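Local coordinates for homoprotocatechuate 2,3-dioxygenase (Brevibacterium fuscum, PDB 4Z6M), which probably cleaves the aromatic ring of homoprotocatechuate with molecular oxygen, using an iron(II) ion held by two histidines and a carboxylate, at residues 74-87 with 116-130. The protein carries 1 engineered substitution. Numbering follows the deposited sequence.
Sequences LKAMAFRVRTPEDV and LRVEDPLGFPYEFFF
Strand 74-81 runs parallel to strand 125-129, their axes 4.5 Å apart at 37°, and M77 N, bonded to P125 O, starts a backbone ladder that V81 N closes on F129 O. This pair is the parallel step of a βαβββ module of the glyoxalase/dioxygenase fold: helix 84-96 and two further strands intervene before 125-129, which is hairpinned to 115-119. M77, F79, Y126 and F128 occupy one face. The edge of F79 meets the face of Y126 (planes at 63°), with F79 CE2 3.8 Å from Y126 CE2; D120 OD2 covers the opposite face of that tyrosine, whose hydroxyl bonds to Q158. M77 CG lies between the backbone N and the carbonyl carbon (chi1 46°), and its flexible thioether reaches the tyrosine's edge, SD to Y126 CE1 3.6 Å. The other face carries A78, R80, E127 and F129. At the classic bulge of K75 and A76 opposite E22, small A76 lets the guanidinium of R117 lie flat over its methyl, A76 CB 3.4 Å from R117 CZ, while R117 NE makes a 2.7 Å salt bridge to E127 OE1; E22 pairs with the same arginine, and Y20 bonds to E127 OE2. Beyond, R80 CA sits over the face of F129. At the strand ends F130 fits its ring between P84 CD, a CH-pi contact, and R80, an off-centre cation-pi contact. The extended R80 chain also carries charge to D277 and D279 of the second subunit, and it grips F130 side-on: NE and NH2 both donate to F130 O, each at 2.9 Å, the oxygen lying in the guanidinium plane.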
loop_
_atom_site.group_PDB
_atom_site.type_symbol
_atom_site.label_atom_id
_atom_site.label_comp_id
_atom_site.label_asym_id
_atom_site.label_seq_id
_atom_site.Cartn_x
_atom_site.Cartn_y
_atom_site.Cartn_z
ATOM N N LEU A 74 23.260 -11.306 23.350
ATOM C CA LEU A 74 23.409 -12.148 22.163
ATOM C C LEU A 74 24.254 -13.380 22.510
ATOM O O LEU A 74 25.375 -13.234 22.990
ATOM C CB LEU A 74 24.096 -11.358 21.055
ATOM C CG LEU A 74 24.457 -12.191 19.805
ATOM C CD1 LEU A 74 23.213 -12.569 19.002
ATOM C CD2 LEU A 74 25.464 -11.484 18.930
ATOM N N LYS A 75 23.707 -14.578 22.287
ATOM C CA LYS A 75 24.472 -15.819 22.442
ATOM C C LYS A 75 25.169 -16.248 21.158
ATOM O O LYS A 75 26.303 -16.735 21.199
ATOM C CB LYS A 75 23.571 -16.945 22.989
ATOM C CG LYS A 75 24.298 -18.224 23.329
ATOM C CD LYS A 75 23.503 -19.110 24.259
ATOM C CE LYS A 75 24.280 -20.403 24.496
ATOM N NZ LYS A 75 23.881 -21.061 25.761
ATOM N N ALA A 76 24.514 -16.031 20.004
ATOM C CA ALA A 76 25.134 -16.371 18.723
ATOM C C ALA A 76 24.418 -15.671 17.598
ATOM O O ALA A 76 23.185 -15.572 17.597
ATOM C CB ALA A 76 25.088 -17.860 18.468
ATOM N N MET A 77 25.211 -15.187 16.647
ATOM C CA MET A 77 24.691 -14.725 15.365
ATOM C C MET A 77 25.175 -15.677 14.303
ATOM O O MET A 77 26.372 -15.913 14.171
ATOM C CB MET A 77 25.096 -13.260 15.101
ATOM C CG MET A 77 26.520 -12.911 15.365
ATOM S SD MET A 77 26.851 -11.132 15.530
ATOM C CE MET A 77 25.876 -10.482 14.356
ATOM N N ALA A 78 24.220 -16.308 13.602
ATOM C CA ALA A 78 24.505 -17.456 12.760
ATOM C C ALA A 78 24.343 -17.110 11.303
ATOM O O ALA A 78 23.340 -16.484 10.900
ATOM C CB ALA A 78 23.591 -18.628 13.109
ATOM N N PHE A 79 25.313 -17.573 10.512
ATOM C CA PHE A 79 25.300 -17.464 9.064
ATOM C C PHE A 79 25.276 -18.859 8.470
ATOM O O PHE A 79 25.994 -19.746 8.928
ATOM C CB PHE A 79 26.563 -16.756 8.586
ATOM C CG PHE A 79 26.711 -15.368 9.131
ATOM C CD1 PHE A 79 26.161 -14.289 8.483
ATOM C CD2 PHE A 79 27.392 -15.137 10.319
ATOM C CE1 PHE A 79 26.284 -13.001 8.981
ATOM C CE2 PHE A 79 27.530 -13.842 10.836
ATOM C CZ PHE A 79 26.959 -12.774 10.168
ATOM N N ARG A 80 24.411 -19.061 7.475
ATOM C CA ARG A 80 24.418 -20.313 6.735
ATOM C C ARG A 80 25.483 -20.280 5.650
ATOM O O ARG A 80 25.670 -19.256 4.987
ATOM C CB ARG A 80 23.048 -20.625 6.161
ATOM C CG ARG A 80 22.884 -22.088 5.803
ATOM C CD ARG A 80 21.499 -22.465 5.326
ATOM N NE ARG A 80 21.408 -23.899 5.212
ATOM C CZ ARG A 80 20.613 -24.571 4.394
ATOM N NH1 ARG A 80 19.759 -23.961 3.589
ATOM N NH2 ARG A 80 20.687 -25.885 4.379
ATOM N N VAL A 81 26.190 -21.391 5.511
ATOM C CA VAL A 81 27.207 -21.570 4.487
ATOM C C VAL A 81 26.730 -22.523 3.390
ATOM O O VAL A 81 25.724 -23.227 3.552
ATOM C CB VAL A 81 28.546 -22.034 5.084
ATOM C CG1 VAL A 81 29.062 -21.005 6.038
ATOM C CG2 VAL A 81 28.442 -23.394 5.764
ATOM N N ARG A 82 27.428 -22.523 2.265
ATOM C CA ARG A 82 26.881 -23.143 1.046
ATOM C C ARG A 82 26.862 -24.665 1.100
ATOM O O ARG A 82 25.946 -25.276 0.567
ATOM C CB ARG A 82 27.648 -22.693 -0.185
ATOM C CG ARG A 82 27.042 -23.217 -1.488
ATOM C CD ARG A 82 27.651 -22.586 -2.721
ATOM N NE ARG A 82 27.267 -21.183 -2.814
ATOM C CZ ARG A 82 26.082 -20.752 -3.255
ATOM N NH1 ARG A 82 25.169 -21.600 -3.716
ATOM N NH2 ARG A 82 25.831 -19.449 -3.288
ATOM N N THR A 83 27.866 -25.271 1.737
ATOM C CA THR A 83 28.018 -26.734 1.717
ATOM C C THR A 83 28.487 -27.202 3.087
ATOM O O THR A 83 29.055 -26.418 3.866
ATOM C CB THR A 83 29.067 -27.208 0.689
ATOM O OG1 THR A 83 30.364 -26.772 1.091
ATOM C CG2 THR A 83 28.786 -26.688 -0.691
ATOM N N PRO A 84 28.332 -28.506 3.371
ATOM C CA PRO A 84 28.879 -29.017 4.611
ATOM C C PRO A 84 30.379 -28.738 4.776
ATOM O O PRO A 84 30.838 -28.437 5.877
ATOM C CB PRO A 84 28.598 -30.517 4.516
ATOM C CG PRO A 84 27.372 -30.615 3.669
ATOM C CD PRO A 84 27.499 -29.505 2.675
ATOM N N GLU A 85 31.118 -28.810 3.677
ATOM C CA GLU A 85 32.563 -28.611 3.665
ATOM C C GLU A 85 32.954 -27.173 4.040
ATOM O O GLU A 85 34.059 -26.921 4.523
ATOM C CB GLU A 85 33.100 -28.980 2.273
ATOM C CG GLU A 85 33.005 -30.477 1.943
ATOM C CD GLU A 85 31.622 -31.013 1.520
ATOM O OE1 GLU A 85 31.472 -32.264 1.550
ATOM O OE2 GLU A 85 30.697 -30.237 1.153
ATOM N N ASP A 86 32.031 -26.223 3.856
ATOM C CA ASP A 86 32.288 -24.852 4.283
ATOM C C ASP A 86 32.339 -24.707 5.797
ATOM O O ASP A 86 32.943 -23.758 6.292
ATOM C CB ASP A 86 31.271 -23.880 3.681
ATOM C CG ASP A 86 31.522 -23.633 2.214
ATOM O OD1 ASP A 86 32.569 -23.023 1.898
ATOM O OD2 ASP A 86 30.672 -24.025 1.390
ATOM N N VAL A 87 31.738 -25.633 6.540
ATOM C CA VAL A 87 31.897 -25.598 7.999
ATOM C C VAL A 87 33.345 -25.948 8.379
ATOM O O VAL A 87 33.937 -25.272 9.237
ATOM C CB VAL A 87 30.851 -26.474 8.723
ATOM C CG1 VAL A 87 30.986 -26.355 10.236
ATOM C CG2 VAL A 87 29.436 -26.086 8.278
ATOM N N LEU A 116 29.720 -24.721 13.717
ATOM C CA LEU A 116 30.908 -24.136 14.342
ATOM C C LEU A 116 30.522 -22.812 14.969
ATOM O O LEU A 116 30.020 -21.926 14.266
ATOM C CB LEU A 116 31.973 -23.899 13.284
ATOM C CG LEU A 116 33.255 -23.243 13.801
ATOM C CD1 LEU A 116 34.103 -24.295 14.497
ATOM C CD2 LEU A 116 33.999 -22.568 12.675
ATOM N N ARG A 117 30.805 -22.651 16.257
ATOM C CA ARG A 117 30.761 -21.340 16.872
ATOM C C ARG A 117 32.159 -20.861 17.163
ATOM O O ARG A 117 33.059 -21.666 17.473
ATOM C CB ARG A 117 29.905 -21.349 18.132
ATOM C CG ARG A 117 28.428 -21.455 17.784
ATOM C CD ARG A 117 27.499 -21.293 18.967
ATOM N NE ARG A 117 26.119 -21.415 18.512
ATOM C CZ ARG A 117 25.041 -21.151 19.247
ATOM N NH1 ARG A 117 25.149 -20.771 20.513
ATOM N NH2 ARG A 117 23.829 -21.271 18.702
ATOM N N VAL A 118 32.337 -19.545 17.031
ATOM C CA VAL A 118 33.644 -18.927 17.204
ATOM C C VAL A 118 33.497 -17.654 18.006
ATOM O O VAL A 118 32.462 -17.000 17.941
ATOM C CB VAL A 118 34.341 -18.650 15.870
ATOM C CG1 VAL A 118 34.381 -19.891 15.011
ATOM C CG2 VAL A 118 33.667 -17.536 15.108
ATOM N N GLU A 119 34.522 -17.327 18.793
ATOM C CA GLU A 119 34.703 -15.974 19.307
ATOM C C GLU A 119 35.561 -15.214 18.313
ATOM O O GLU A 119 36.773 -15.438 18.225
ATOM C CB GLU A 119 35.383 -15.998 20.682
ATOM C CG GLU A 119 34.517 -16.594 21.760
ATOM C CD GLU A 119 35.240 -16.833 23.086
ATOM O OE1 GLU A 119 36.355 -16.284 23.289
ATOM O OE2 GLU A 119 34.675 -17.587 23.923
ATOM N N ASP A 120 34.926 -14.356 17.520
ATOM C CA ASP A 120 35.604 -13.820 16.342
ATOM C C ASP A 120 36.552 -12.690 16.763
ATOM O O ASP A 120 36.596 -12.316 17.955
ATOM C CB ASP A 120 34.607 -13.450 15.239
ATOM C CG ASP A 120 34.116 -12.013 15.282
ATOM O OD1 ASP A 120 34.202 -11.286 16.301
ATOM O OD2 ASP A 120 33.583 -11.615 14.217
ATOM N N PRO A 121 37.355 -12.176 15.820
ATOM C CA PRO A 121 38.362 -11.159 16.193
ATOM C C PRO A 121 37.816 -9.856 16.800
ATOM O O PRO A 121 38.575 -9.089 17.425
ATOM C CB PRO A 121 39.059 -10.869 14.871
ATOM C CG PRO A 121 38.878 -12.097 14.061
ATOM C CD PRO A 121 37.528 -12.615 14.426
ATOM N N LEU A 122 36.533 -9.590 16.595
ATOM C CA LEU A 122 35.865 -8.441 17.197
ATOM C C LEU A 122 35.117 -8.780 18.470
ATOM O O LEU A 122 34.417 -7.932 19.031
ATOM C CB LEU A 122 34.898 -7.783 16.194
ATOM C CG LEU A 122 35.497 -7.388 14.839
ATOM C CD1 LEU A 122 34.424 -6.772 13.941
ATOM C CD2 LEU A 122 36.691 -6.452 15.010
ATOM N N GLY A 123 35.223 -10.030 18.910
ATOM C CA GLY A 123 34.592 -10.458 20.162
ATOM C C GLY A 123 33.181 -10.996 20.028
ATOM O O GLY A 123 32.503 -11.193 21.038
ATOM N N PHE A 124 32.726 -11.224 18.792
ATOM C CA PHE A 124 31.346 -11.625 18.562
ATOM C C PHE A 124 31.236 -13.135 18.420
ATOM O O PHE A 124 32.097 -13.777 17.828
ATOM C CB PHE A 124 30.764 -10.943 17.322
ATOM C CG PHE A 124 30.453 -9.510 17.535
ATOM C CD1 PHE A 124 31.435 -8.558 17.342
ATOM C CD2 PHE A 124 29.198 -9.099 17.942
ATOM C CE1 PHE A 124 31.164 -7.222 17.553
ATOM C CE2 PHE A 124 28.926 -7.766 18.163
ATOM C CZ PHE A 124 29.912 -6.824 17.948
ATOM N N PRO A 125 30.133 -13.699 18.936
ATOM C CA PRO A 125 29.880 -15.133 18.837
ATOM C C PRO A 125 29.207 -15.415 17.497
ATOM O O PRO A 125 27.977 -15.317 17.376
ATOM C CB PRO A 125 28.961 -15.408 20.025
ATOM C CG PRO A 125 28.233 -14.134 20.241
ATOM C CD PRO A 125 29.176 -13.026 19.834
ATOM N N TYR A 126 30.007 -15.769 16.510
ATOM C CA TYR A 126 29.495 -16.161 15.198
ATOM C C TYR A 126 29.257 -17.664 15.156
ATOM O O TYR A 126 30.052 -18.430 15.705
ATOM C CB TYR A 126 30.483 -15.786 14.099
ATOM C CG TYR A 126 30.440 -14.368 13.551
ATOM C CD1 TYR A 126 29.709 -13.341 14.146
ATOM C CD2 TYR A 126 31.097 -14.091 12.369
ATOM C CE1 TYR A 126 29.650 -12.071 13.557
ATOM C CE2 TYR A 126 31.050 -12.830 11.784
ATOM C CZ TYR A 126 30.332 -11.821 12.385
ATOM O OH TYR A 126 30.255 -10.589 11.780
ATOM N N GLU A 127 28.180 -18.089 14.474
ATOM C CA GLU A 127 28.004 -19.495 14.118
ATOM C C GLU A 127 27.987 -19.651 12.595
ATOM O O GLU A 127 27.418 -18.820 11.896
ATOM C CB GLU A 127 26.705 -20.079 14.690
ATOM C CG GLU A 127 26.533 -21.567 14.365
ATOM C CD GLU A 127 25.275 -22.176 14.959
ATOM O OE1 GLU A 127 25.288 -22.537 16.178
ATOM O OE2 GLU A 127 24.276 -22.282 14.212
ATOM N N PHE A 128 28.590 -20.729 12.115
ATOM C CA PHE A 128 28.502 -21.161 10.732
ATOM C C PHE A 128 27.959 -22.576 10.707
ATOM O O PHE A 128 28.429 -23.460 11.442
ATOM C CB PHE A 128 29.874 -21.121 10.087
ATOM C CG PHE A 128 30.487 -19.757 10.108
ATOM C CD1 PHE A 128 30.178 -18.842 9.116
ATOM C CD2 PHE A 128 31.277 -19.350 11.176
ATOM C CE1 PHE A 128 30.686 -17.558 9.154
ATOM C CE2 PHE A 128 31.795 -18.068 11.219
ATOM C CZ PHE A 128 31.503 -17.175 10.204
ATOM N N PHE A 129 26.966 -22.788 9.855
ATOM C CA PHE A 129 26.339 -24.115 9.721
ATOM C C PHE A 129 25.833 -24.257 8.288
ATOM O O PHE A 129 25.545 -23.239 7.635
ATOM C CB PHE A 129 25.183 -24.288 10.712
ATOM C CG PHE A 129 23.957 -23.493 10.337
ATOM C CD1 PHE A 129 23.832 -22.180 10.738
ATOM C CD2 PHE A 129 22.982 -24.039 9.498
ATOM C CE1 PHE A 129 22.744 -21.422 10.330
ATOM C CE2 PHE A 129 21.887 -23.284 9.101
ATOM C CZ PHE A 129 21.768 -21.983 9.518
ATOM N N PHE A 130 25.721 -25.503 7.827
ATOM C CA PHE A 130 24.952 -25.835 6.622
ATOM C C PHE A 130 23.664 -26.602 6.970
ATOM O O PHE A 130 22.561 -26.191 6.575
ATOM C CB PHE A 130 25.776 -26.646 5.623
ATOM C CG PHE A 130 24.951 -27.168 4.497
ATOM C CD1 PHE A 130 24.598 -26.338 3.454
ATOM C CD2 PHE A 130 24.435 -28.457 4.542
ATOM C CE1 PHE A 130 23.782 -26.802 2.444
ATOM C CE2 PHE A 130 23.639 -28.933 3.531
ATOM C CZ PHE A 130 23.304 -28.103 2.486
#